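Local coordinates for FAD-binding PCMH-type domain-containing protein (Gibberella zeae, PDB 6YJO), which probably oxidises oligosaccharides as a flavin-dependent oxidoreductase that carries a covalently bound FAD, at residues Asn329-Asp334 with Tyr339-Thr344; Leu260-Phe265 with Met275-Gly280. All coordinates share one frame; numbering follows the deposited sequence.

The two contacts illustrate how a flavoenzyme combines a buried helix-on-sheet core with a surface loop near its cofactor. Contact 2 comes first along the chain and packs helix 252-268 against strand 273-280, an interior strand of a seven-stranded antiparallel sheet. Contact 1 follows, wholly within the loop that leads from helix 320-326 into strand 346-352, an outermost strand of that same sheet. Their centres are 27 Å apart and their nearest atoms about 10 Å. The side chain of Tyr339 comes to about 6 Å from FAD, that of Met275 only to about 13 Å. One sheet thus has a packed helical face and also carries a loop that reaches the flavin attachment.

Contact 1 (Asn329-Asp334 with Tyr339-Thr344); sequences NGQALD and YDQHST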
loop_
_atom_site.group_PDB
_atom_site.type_symbol
_atom_site.label_atom_id
_atom_site.label_comp_id
_atom_site.label_asym_id
_atom_site.label_seq_id
_atom_site.Cartn_x
_atom_site.Cartn_y
_atom_site.Cartn_z
ATOM N N ASN A 329 4.764 3.437 -14.938
ATOM C CA ASN A 329 5.475 4.715 -14.849
ATOM C C ASN A 329 6.936 4.562 -15.277
ATOM O O ASN A 329 7.857 5.028 -14.603
ATOM C CB ASN A 329 5.377 5.292 -13.432
ATOM C CG ASN A 329 5.753 6.765 -13.367
ATOM O OD1 ASN A 329 5.380 7.551 -14.239
ATOM N ND2 ASN A 329 6.489 7.145 -12.321
ATOM N N GLY A 330 7.145 3.904 -16.420
ATOM C CA GLY A 330 8.470 3.724 -16.974
ATOM C C GLY A 330 9.283 2.590 -16.382
ATOM O O GLY A 330 10.333 2.248 -16.943
ATOM N N GLN A 331 8.843 1.995 -15.275
ATOM C CA GLN A 331 9.609 0.960 -14.593
ATOM C C GLN A 331 9.294 -0.413 -15.175
ATOM O O GLN A 331 8.123 -0.785 -15.310
ATOM C CB GLN A 331 9.309 0.974 -13.095
ATOM C CG GLN A 331 10.091 2.019 -12.324
ATOM C CD GLN A 331 11.194 1.414 -11.481
ATOM O OE1 GLN A 331 12.377 1.617 -11.746
ATOM N NE2 GLN A 331 10.807 0.662 -10.454
ATOM N N ALA A 332 10.342 -1.164 -15.508
ATOM C CA ALA A 332 10.155 -2.510 -16.028
ATOM C C ALA A 332 9.502 -3.394 -14.969
ATOM O O ALA A 332 9.834 -3.317 -13.785
ATOM C CB ALA A 332 11.500 -3.091 -16.464
ATOM N N LEU A 333 8.571 -4.247 -15.403
ATOM C CA LEU A 333 7.755 -5.005 -14.458
ATOM C C LEU A 333 8.619 -5.901 -13.576
ATOM O O LEU A 333 8.613 -5.772 -12.349
ATOM C CB LEU A 333 6.704 -5.831 -15.212
ATOM C CG LEU A 333 5.425 -5.136 -15.694
ATOM C CD1 LEU A 333 4.341 -6.175 -15.939
ATOM C CD2 LEU A 333 4.924 -4.081 -14.701
ATOM N N ASP A 334 9.397 -6.796 -14.186
ATOM C CA ASP A 334 10.109 -7.823 -13.431
ATOM C C ASP A 334 11.212 -7.210 -12.574
ATOM O O ASP A 334 12.397 -7.421 -12.842
ATOM C CB ASP A 334 10.687 -8.875 -14.387
ATOM C CG ASP A 334 11.194 -10.109 -13.663
ATOM O OD1 ASP A 334 11.163 -10.121 -12.415
ATOM O OD2 ASP A 334 11.619 -11.069 -14.342
ATOM N N TYR A 339 18.064 -3.411 -6.165
ATOM C CA TYR A 339 17.030 -2.418 -6.422
ATOM C C TYR A 339 17.519 -1.068 -5.920
ATOM O O TYR A 339 17.893 -0.941 -4.750
ATOM C CB TYR A 339 15.724 -2.818 -5.727
ATOM C CG TYR A 339 14.531 -1.957 -6.056
ATOM C CD1 TYR A 339 13.840 -2.115 -7.252
ATOM C CD2 TYR A 339 14.072 -1.007 -5.155
ATOM C CE1 TYR A 339 12.737 -1.335 -7.546
ATOM C CE2 TYR A 339 12.973 -0.229 -5.436
ATOM C CZ TYR A 339 12.306 -0.395 -6.633
ATOM O OH TYR A 339 11.206 0.385 -6.918
ATOM N N ASP A 340 17.523 -0.068 -6.800
ATOM C CA ASP A 340 18.077 1.246 -6.475
ATOM C C ASP A 340 17.184 2.353 -7.030
ATOM O O ASP A 340 17.636 3.243 -7.752
ATOM C CB ASP A 340 19.507 1.364 -7.005
ATOM C CG ASP A 340 20.353 2.330 -6.198
ATOM O OD1 ASP A 340 20.566 2.071 -4.995
ATOM O OD2 ASP A 340 20.807 3.345 -6.766
ATOM N N GLN A 341 15.898 2.304 -6.685
ATOM C CA GLN A 341 14.965 3.385 -6.969
ATOM C C GLN A 341 14.803 4.257 -5.734
ATOM O O GLN A 341 14.765 3.755 -4.607
ATOM C CB GLN A 341 13.596 2.853 -7.384
ATOM C CG GLN A 341 13.566 2.164 -8.733
ATOM C CD GLN A 341 14.052 3.063 -9.854
ATOM O OE1 GLN A 341 13.350 3.978 -10.279
ATOM N NE2 GLN A 341 15.262 2.807 -10.336
ATOM N N HIS A 342 14.693 5.564 -5.951
ATOM C CA HIS A 342 14.601 6.502 -4.846
ATOM C C HIS A 342 13.760 7.698 -5.263
ATOM O O HIS A 342 13.678 8.043 -6.444
ATOM C CB HIS A 342 15.990 6.966 -4.382
ATOM C CG HIS A 342 17.015 5.877 -4.383
ATOM N ND1 HIS A 342 17.043 4.883 -3.430
ATOM C CD2 HIS A 342 18.031 5.611 -5.237
ATOM C CE1 HIS A 342 18.038 4.054 -3.691
ATOM N NE2 HIS A 342 18.656 4.478 -4.778
ATOM N N SER A 343 13.129 8.314 -4.270
ATOM C CA SER A 343 12.462 9.596 -4.423
ATOM C C SER A 343 12.588 10.327 -3.095
ATOM O O SER A 343 13.056 9.767 -2.101
ATOM C CB SER A 343 10.996 9.415 -4.834
ATOM O OG SER A 343 10.354 10.665 -5.011
ATOM N N THR A 344 12.188 11.595 -3.083
ATOM C CA THR A 344 12.140 12.374 -1.845
ATOM C C THR A 344 10.829 13.149 -1.836
ATOM O O THR A 344 10.631 14.055 -2.652
ATOM C CB THR A 344 13.348 13.306 -1.706
ATOM O OG1 THR A 344 12.910 14.623 -1.347
ATOM C CG2 THR A 344 14.176 13.346 -2.991
#
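Gln331 and Gln341 reach toward each other from opposite directions across the loop that carries both, and their amides form the close part of a small surface contact that buries 113 Å². The amide carbons, Gln331 CD and Gln341 CD, are 3.7 Å apart, and the amide planes are only 26° from parallel. Gln341 sets CG opposite its carbonyl carbon and beside its backbone N (chi1 -69°) and bends at its second torsion, which brings its amide round to Gln331. The Gln331 chain is bent at its second torsion too, so that neither side chain arrives fully extended.

Tyr339 makes the looser part of the contact. Its ring, set with CG anti to the backbone N, brings the phenol end to the side of the Gln331 amide, crossing it obliquely with the planes 73° apart. Within its own segment, Gln341 N sits 4.0 Å above one face of the Tyr339 ring, offset toward the ring's rim. The phenol oxygen is hydrogen-bonded to His102, one of the two residues covalently linked to FAD, and Arg141 makes a cation-pi contact with the ring. All three touching residues are partly exposed, so solvent reaches the amide pair as well as the tyrosine.

Chemically, then, two neutral amides meet with no charge pairing at a partly exposed surface, while Tyr339 ties the same loop to His102 and hence to the covalent attachment of the flavin.

Contact 2 (Leu260-Phe265 with Met275-Gly280); sequences LAMQKF and MQIYMG
Helix 260-265 and strand 275-280 run nearly antiparallel, with 166° between their N-to-C directions and 11.0 Å between their axes at closest approach. Met262 and Ile277 are the pair whose CA atoms come nearest, at 9.3 Å. The spacing is filled by apolar side chains from both segments, and no hydrogen bond crosses it.

Met262 spans the middle. Its chain runs straight through chi2 and then bends at chi3 (63°), which turns the methyl group back so that it meets two partners of the strand at once. Met262 CE lies 3.7 Å from Ile277 CG2, the methyl branch of that side chain, and it is just as close, 3.7 Å, to Met275 CE. The thioether sulfur Met262 SD adds a contact of 4.0 Å with Ile277 CB. One turn further along the helix, Phe265 meets Met275 at about a right angle. Met275 SD is 5.3 Å from the centroid of the Phe265 ring and 73° off its normal, an oblique Met-aromatic contact. Met275 CE lies 4.1 Å from Phe265 CD2, so this methyl meets the ring as well as Met262.

All four residues are buried, and the seam does not end with them. Leu304 of helix 294-308 touches Met262, Phe265 and Met275, and Ile286 and Leu386, from the strands that flank 273-280, complete the core on the sheet side. The strand's other face is polar at Gln276, which points away from the helix and hydrogen-bonds with Asp385 and Gln287.

The arrangement is that of a helix packed with other helices on one face of the seven-stranded antiparallel sheet, an alpha+beta layer consistent with the substrate domain of berberine-bridge-type oxidases.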
loop_
_atom_site.group_PDB
_atom_site.type_symbol
_atom_site.label_atom_id
_atom_site.label_comp_id
_atom_site.label_asym_id
_atom_site.label_seq_id
_atom_site.Cartn_x
_atom_site.Cartn_y
_atom_site.Cartn_z
ATOM N N LEU A 260 -18.636 15.620 -7.587
ATOM C CA LEU A 260 -19.926 15.104 -7.139
ATOM C C LEU A 260 -20.485 14.099 -8.137
ATOM O O LEU A 260 -21.104 13.106 -7.742
ATOM C CB LEU A 260 -20.909 16.256 -6.921
ATOM C CG LEU A 260 -20.677 17.056 -5.639
ATOM C CD1 LEU A 260 -21.360 18.417 -5.704
ATOM C CD2 LEU A 260 -21.167 16.270 -4.419
ATOM N N ALA A 261 -20.260 14.328 -9.434
ATOM C CA ALA A 261 -20.726 13.379 -10.439
ATOM C C ALA A 261 -19.958 12.066 -10.365
ATOM O O ALA A 261 -20.513 11.008 -10.682
ATOM C CB ALA A 261 -20.601 13.991 -11.833
ATOM N N MET A 262 -18.696 12.111 -9.935
ATOM C CA MET A 262 -17.898 10.893 -9.843
ATOM C C MET A 262 -18.317 10.040 -8.654
ATOM O O MET A 262 -18.288 8.808 -8.736
ATOM C CB MET A 262 -16.415 11.239 -9.738
ATOM C CG MET A 262 -15.703 11.301 -11.072
ATOM S SD MET A 262 -13.936 11.616 -10.881
ATOM C CE MET A 262 -13.427 10.163 -9.970
ATOM N N GLN A 263 -18.689 10.672 -7.538
ATOM C CA GLN A 263 -19.215 9.919 -6.404
ATOM C C GLN A 263 -20.408 9.076 -6.826
ATOM O O GLN A 263 -20.481 7.884 -6.513
ATOM C CB GLN A 263 -19.617 10.866 -5.271
ATOM C CG GLN A 263 -18.529 11.832 -4.830
ATOM C CD GLN A 263 -18.777 12.379 -3.440
ATOM O OE1 GLN A 263 -17.991 12.151 -2.519
ATOM N NE2 GLN A 263 -19.869 13.121 -3.283
ATOM N N LYS A 264 -21.358 9.687 -7.537
ATOM C CA LYS A 264 -22.523 8.952 -8.016
ATOM C C LYS A 264 -22.103 7.801 -8.918
ATOM O O LYS A 264 -22.603 6.679 -8.784
ATOM C CB LYS A 264 -23.465 9.902 -8.762
ATOM C CG LYS A 264 -23.892 11.125 -7.954
ATOM C CD LYS A 264 -24.450 12.230 -8.851
ATOM C CE LYS A 264 -25.818 11.874 -9.409
ATOM N NZ LYS A 264 -26.588 13.088 -9.790
ATOM N N PHE A 265 -21.172 8.061 -9.838
ATOM C CA PHE A 265 -20.715 7.024 -10.755
ATOM C C PHE A 265 -19.967 5.915 -10.025
ATOM O O PHE A 265 -19.987 4.761 -10.468
ATOM C CB PHE A 265 -19.827 7.649 -11.830
ATOM C CG PHE A 265 -19.482 6.717 -12.947
ATOM C CD1 PHE A 265 -20.460 6.281 -13.826
ATOM C CD2 PHE A 265 -18.180 6.282 -13.128
ATOM C CE1 PHE A 265 -20.148 5.424 -14.859
ATOM C CE2 PHE A 265 -17.862 5.428 -14.161
ATOM C CZ PHE A 265 -18.847 4.997 -15.029
ATOM N N MET A 275 -11.228 3.005 -11.714
ATOM C CA MET A 275 -11.039 4.415 -12.027
ATOM C C MET A 275 -10.353 5.142 -10.882
ATOM O O MET A 275 -10.510 4.779 -9.713
ATOM C CB MET A 275 -12.382 5.092 -12.319
ATOM C CG MET A 275 -12.317 6.134 -13.415
ATOM S SD MET A 275 -13.952 6.651 -13.963
ATOM C CE MET A 275 -14.371 7.824 -12.680
ATOM N N GLN A 276 -9.589 6.175 -11.243
ATOM C CA GLN A 276 -9.100 7.193 -10.322
ATOM C C GLN A 276 -9.070 8.516 -11.080
ATOM O O GLN A 276 -9.211 8.549 -12.306
ATOM C CB GLN A 276 -7.720 6.827 -9.759
ATOM C CG GLN A 276 -6.538 7.240 -10.630
ATOM C CD GLN A 276 -5.189 6.788 -10.087
ATOM O OE1 GLN A 276 -4.164 6.946 -10.749
ATOM N NE2 GLN A 276 -5.180 6.234 -8.879
ATOM N N ILE A 277 -8.907 9.617 -10.344
ATOM C CA ILE A 277 -8.714 10.932 -10.951
ATOM C C ILE A 277 -7.461 11.568 -10.370
ATOM O O ILE A 277 -7.408 11.862 -9.172
ATOM C CB ILE A 277 -9.926 11.862 -10.758
ATOM C CG1 ILE A 277 -9.628 13.223 -11.405
ATOM C CG2 ILE A 277 -10.266 12.033 -9.282
ATOM C CD1 ILE A 277 -10.797 14.171 -11.429
ATOM N N TYR A 278 -6.466 11.789 -11.225
ATOM C CA TYR A 278 -5.324 12.622 -10.880
ATOM C C TYR A 278 -5.736 14.088 -10.921
ATOM O O TYR A 278 -6.281 14.557 -11.926
ATOM C CB TYR A 278 -4.179 12.357 -11.865
ATOM C CG TYR A 278 -3.096 13.418 -11.893
ATOM C CD1 TYR A 278 -3.276 14.610 -12.586
ATOM C CD2 TYR A 278 -1.881 13.214 -11.253
ATOM C CE1 TYR A 278 -2.293 15.577 -12.617
ATOM C CE2 TYR A 278 -0.889 14.174 -11.285
ATOM C CZ TYR A 278 -1.100 15.354 -11.968
ATOM O OH TYR A 278 -0.115 16.316 -12.000
ATOM N N MET A 279 -5.490 14.809 -9.831
ATOM C CA MET A 279 -5.651 16.258 -9.803
ATOM C C MET A 279 -4.302 16.882 -9.484
ATOM O O MET A 279 -3.704 16.580 -8.446
ATOM C CB MET A 279 -6.690 16.691 -8.774
ATOM C CG MET A 279 -7.998 15.935 -8.846
ATOM S SD MET A 279 -9.258 16.613 -7.746
ATOM C CE MET A 279 -9.440 18.275 -8.387
ATOM N N GLY A 280 -3.832 17.751 -10.374
ATOM C CA GLY A 280 -2.585 18.447 -10.181
ATOM C C GLY A 280 -2.765 19.948 -10.250
ATOM O O GLY A 280 -3.879 20.460 -10.398
#